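Local coordinates for acyl-CoA-binding domain-containing protein 1 (Oryza sativa Japonica Group, PDB 5H3G) that binds medium- and long-chain acyl-CoA esters with high affinity and may take part in phospholipid biosynthesis, at residues Q38-V44 with W63-K69. Sequence-based numbering, arbitrary orientation.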
ATOM      1  N   GLN A  38      -0.690   5.477   4.392  1.00 13.21           N
ATOM      2  CA  GLN A  38      -1.891   5.860   5.133  1.00 16.05           C
ATOM      3  C   GLN A  38      -2.049   5.036   6.404  1.00 13.48           C
ATOM      4  O   GLN A  38      -2.386   5.575   7.467  1.00 16.78           O
ATOM      5  CB  GLN A  38      -3.118   5.700   4.240  1.00 12.28           C
ATOM      6  CG  GLN A  38      -4.366   6.291   4.871  1.00 12.84           C
ATOM      7  CD  GLN A  38      -4.311   7.806   4.953  1.00 19.51           C
ATOM      8  OE1 GLN A  38      -3.547   8.466   4.239  1.00 16.73           O
ATOM      9  NE2 GLN A  38      -5.125   8.376   5.840  1.00 19.07           N
ATOM     10  N   ALA A  39      -1.778   3.733   6.317  1.00 12.08           N
ATOM     11  CA  ALA A  39      -1.949   2.826   7.450  1.00 15.97           C
ATOM     12  C   ALA A  39      -0.995   3.143   8.594  1.00 14.64           C
ATOM     13  O   ALA A  39      -1.371   3.055   9.766  1.00 17.13           O
ATOM     14  CB  ALA A  39      -1.743   1.386   6.988  1.00 15.14           C
ATOM     15  N   THR A  40       0.248   3.500   8.281  1.00 13.79           N
ATOM     16  CA  THR A  40       1.265   3.670   9.305  1.00 14.13           C
ATOM     17  C   THR A  40       1.392   5.107   9.794  1.00 14.43           C
ATOM     18  O   THR A  40       1.543   5.324  10.996  1.00 19.76           O
ATOM     19  CB  THR A  40       2.623   3.182   8.793  1.00 16.13           C
ATOM     20  OG1 THR A  40       2.958   3.872   7.584  1.00 14.80           O
ATOM     21  CG2 THR A  40       2.591   1.689   8.517  1.00 16.78           C
ATOM     22  N   VAL A  41       1.319   6.108   8.916  1.00 18.74           N
ATOM     23  CA  VAL A  41       1.563   7.487   9.330  1.00 15.49           C
ATOM     24  C   VAL A  41       0.372   8.405   9.089  1.00 17.19           C
ATOM     25  O   VAL A  41       0.432   9.582   9.468  1.00 17.07           O
ATOM     26  CB  VAL A  41       2.833   8.069   8.674  1.00 15.56           C
ATOM     27  CG1 VAL A  41       4.051   7.289   9.135  1.00 15.93           C
ATOM     28  CG2 VAL A  41       2.737   8.057   7.167  1.00 17.10           C
ATOM     29  N   GLY A  42      -0.706   7.920   8.481  1.00 17.33           N
ATOM     30  CA  GLY A  42      -1.885   8.761   8.340  1.00 18.16           C
ATOM     31  C   GLY A  42      -1.852   9.652   7.108  1.00 17.61           C
ATOM     32  O   GLY A  42      -1.161   9.381   6.120  1.00 16.81           O
ATOM     33  N   ASP A  43      -2.619  10.741   7.184  1.00 18.56           N
ATOM     34  CA  ASP A  43      -2.857  11.583   6.019  1.00 19.94           C
ATOM     35  C   ASP A  43      -1.560  12.168   5.489  1.00 19.22           C
ATOM     36  O   ASP A  43      -0.691  12.592   6.260  1.00 23.20           O
ATOM     37  CB  ASP A  43      -3.795  12.745   6.361  1.00 20.14           C
ATOM     38  CG  ASP A  43      -5.248  12.324   6.509  1.00 24.50           C
ATOM     39  OD1 ASP A  43      -5.593  11.180   6.162  1.00 20.82           O
ATOM     40  OD2 ASP A  43      -6.058  13.162   6.981  1.00 25.67           O
ATOM     41  N   VAL A  44      -1.461  12.249   4.162  1.00 17.97           N
ATOM     42  CA  VAL A  44      -0.309  12.899   3.550  1.00 18.17           C
ATOM     43  C   VAL A  44      -0.233  14.339   4.022  1.00 26.39           C
ATOM     44  O   VAL A  44      -1.233  15.067   4.029  1.00 24.43           O
ATOM     45  CB  VAL A  44      -0.368  12.790   2.018  1.00 20.97           C
ATOM     46  CG1 VAL A  44      -1.625  13.445   1.461  1.00 20.11           C
ATOM     47  CG2 VAL A  44       0.879  13.403   1.401  1.00 21.62           C
ATOM     48  N   TRP A  63      -0.911   8.186  -2.285  1.00 12.73           N
ATOM     49  CA  TRP A  63      -1.145   8.392  -0.862  1.00 13.20           C
ATOM     50  C   TRP A  63      -2.288   9.381  -0.650  1.00 15.55           C
ATOM     51  O   TRP A  63      -3.192   9.142   0.158  1.00 15.43           O
ATOM     52  CB  TRP A  63       0.163   8.876  -0.231  1.00 13.57           C
ATOM     53  CG  TRP A  63       0.199   9.060   1.237  1.00 14.21           C
ATOM     54  CD1 TRP A  63      -0.755   8.723   2.153  1.00 17.72           C
ATOM     55  CD2 TRP A  63       1.286   9.626   1.974  1.00 15.42           C
ATOM     56  NE1 TRP A  63      -0.329   9.066   3.421  1.00 16.01           N
ATOM     57  CE2 TRP A  63       0.922   9.619   3.333  1.00 16.43           C
ATOM     58  CE3 TRP A  63       2.532  10.140   1.612  1.00 15.75           C
ATOM     59  CZ2 TRP A  63       1.765  10.112   4.330  1.00 16.54           C
ATOM     60  CZ3 TRP A  63       3.360  10.636   2.601  1.00 18.85           C
ATOM     61  CH2 TRP A  63       2.974  10.615   3.939  1.00 17.63           C
ATOM     62  N   LYS A  64      -2.276  10.481  -1.399  1.00 15.50           N
ATOM     63  CA  LYS A  64      -3.372  11.449  -1.346  1.00 18.84           C
ATOM     64  C   LYS A  64      -4.722  10.782  -1.602  1.00 19.87           C
ATOM     65  O   LYS A  64      -5.740  11.148  -0.992  1.00 20.15           O
ATOM     66  CB  LYS A  64      -3.107  12.559  -2.365  1.00 16.73           C
ATOM     67  CG  LYS A  64      -4.188  13.629  -2.475  1.00 17.14           C
ATOM     68  CD  LYS A  64      -4.395  14.377  -1.181  1.00 20.27           C
ATOM     69  CE  LYS A  64      -5.362  15.545  -1.382  1.00 25.77           C
ATOM     70  NZ  LYS A  64      -5.489  16.404  -0.162  1.00 30.64           N
ATOM     71  N   ALA A  65      -4.740   9.777  -2.478  1.00 19.72           N
ATOM     72  CA  ALA A  65      -5.994   9.157  -2.886  1.00 18.14           C
ATOM     73  C   ALA A  65      -6.693   8.416  -1.754  1.00 22.00           C
ATOM     74  O   ALA A  65      -7.909   8.200  -1.834  1.00 19.75           O
ATOM     75  CB  ALA A  65      -5.754   8.202  -4.054  1.00 15.77           C
ATOM     76  N   VAL A  66      -5.977   8.013  -0.712  1.00 14.64           N
ATOM     77  CA  VAL A  66      -6.593   7.293   0.394  1.00 16.45           C
ATOM     78  C   VAL A  66      -6.656   8.164   1.646  1.00 17.10           C
ATOM     79  O   VAL A  66      -6.839   7.656   2.751  1.00 17.22           O
ATOM     80  CB  VAL A  66      -5.877   5.958   0.658  1.00 13.60           C
ATOM     81  CG1 VAL A  66      -6.142   4.996  -0.488  1.00 15.18           C
ATOM     82  CG2 VAL A  66      -4.356   6.185   0.800  1.00 15.22           C
ATOM     83  N   GLU A  67      -6.503   9.477   1.479  1.00 15.95           N
ATOM     84  CA  GLU A  67      -6.635  10.398   2.598  1.00 17.82           C
ATOM     85  C   GLU A  67      -7.982  10.220   3.295  1.00 18.67           C
ATOM     86  O   GLU A  67      -9.004   9.970   2.649  1.00 20.40           O
ATOM     87  CB  GLU A  67      -6.489  11.838   2.112  1.00 19.35           C
ATOM     88  CG  GLU A  67      -6.375  12.846   3.245  1.00 23.71           C
ATOM     89  CD  GLU A  67      -5.875  14.207   2.794  1.00 30.83           C
ATOM     90  OE1 GLU A  67      -6.092  14.572   1.626  1.00 27.48           O
ATOM     91  OE2 GLU A  67      -5.260  14.914   3.620  1.00 37.02           O
ATOM     92  N   GLY A  68      -7.966  10.327   4.625  1.00 18.38           N
ATOM     93  CA  GLY A  68      -9.160  10.199   5.436  1.00 25.48           C
ATOM     94  C   GLY A  68      -9.408   8.828   6.034  1.00 27.44           C
ATOM     95  O   GLY A  68     -10.342   8.689   6.838  1.00 29.06           O
ATOM     96  N   LYS A  69      -8.622   7.809   5.680  1.00 19.45           N
ATOM     97  CA  LYS A  69      -8.881   6.484   6.222  1.00 20.36           C
ATOM     98  C   LYS A  69      -8.219   6.336   7.590  1.00 27.67           C
ATOM     99  O   LYS A  69      -7.057   6.709   7.772  1.00 29.15           O
ATOM    100  CB  LYS A  69      -8.367   5.397   5.269  1.00 19.12           C
ATOM    101  CG  LYS A  69      -8.990   5.387   3.875  1.00 20.06           C
ATOM    102  CD  LYS A  69      -8.519   4.145   3.114  1.00 22.02           C
ATOM    103  CE  LYS A  69      -9.127   4.044   1.727  1.00 22.55           C
ATOM    104  NZ  LYS A  69     -10.563   3.651   1.747  1.00 23.54           N
TER
HETATM  105  O   HOH W   1      -3.411  10.747   2.562  1.00 17.05           O
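V44 lies over one face of the W63 indole, its CB 3.6 Å from the centroid of the five-membered ring in a CH-pi contact, with CG2 continuing over the benzo half. At the ring's edge, W63 NE1 gives an in-plane hydrogen bond to G42 O (2.8 Å), met almost head-on at 161° about the oxygen. V41 CG2 touches W63 CZ2 obliquely. With CG anti to the backbone N (chi1 -176°), the indole reaches across to the chain just after helix 26-41. Cut back to alanine, this side chain would probably leave G42 O without its donor and V44 without the ring it covers. The Q38 amide uses both N-H groups, with both partners close to the amide plane: NE2 bonds K69 O on a lone pair (3.2 Å) and D43 OD1 (2.9 Å). That same OD1 also accepts from G68 N (3.0 Å), and these two bonds fix the D43 carboxylate although E67, itself salt-bridged to K64, brings a like charge near. A water links Q38 OE1, V44 N and W63 O. The network ties the ends of helices 26-41 and 57-64 together within the four-helix acyl-CoA-binding fold, with W63 packed on K37, which probably contributes to the acyl-CoA site, as in related proteins.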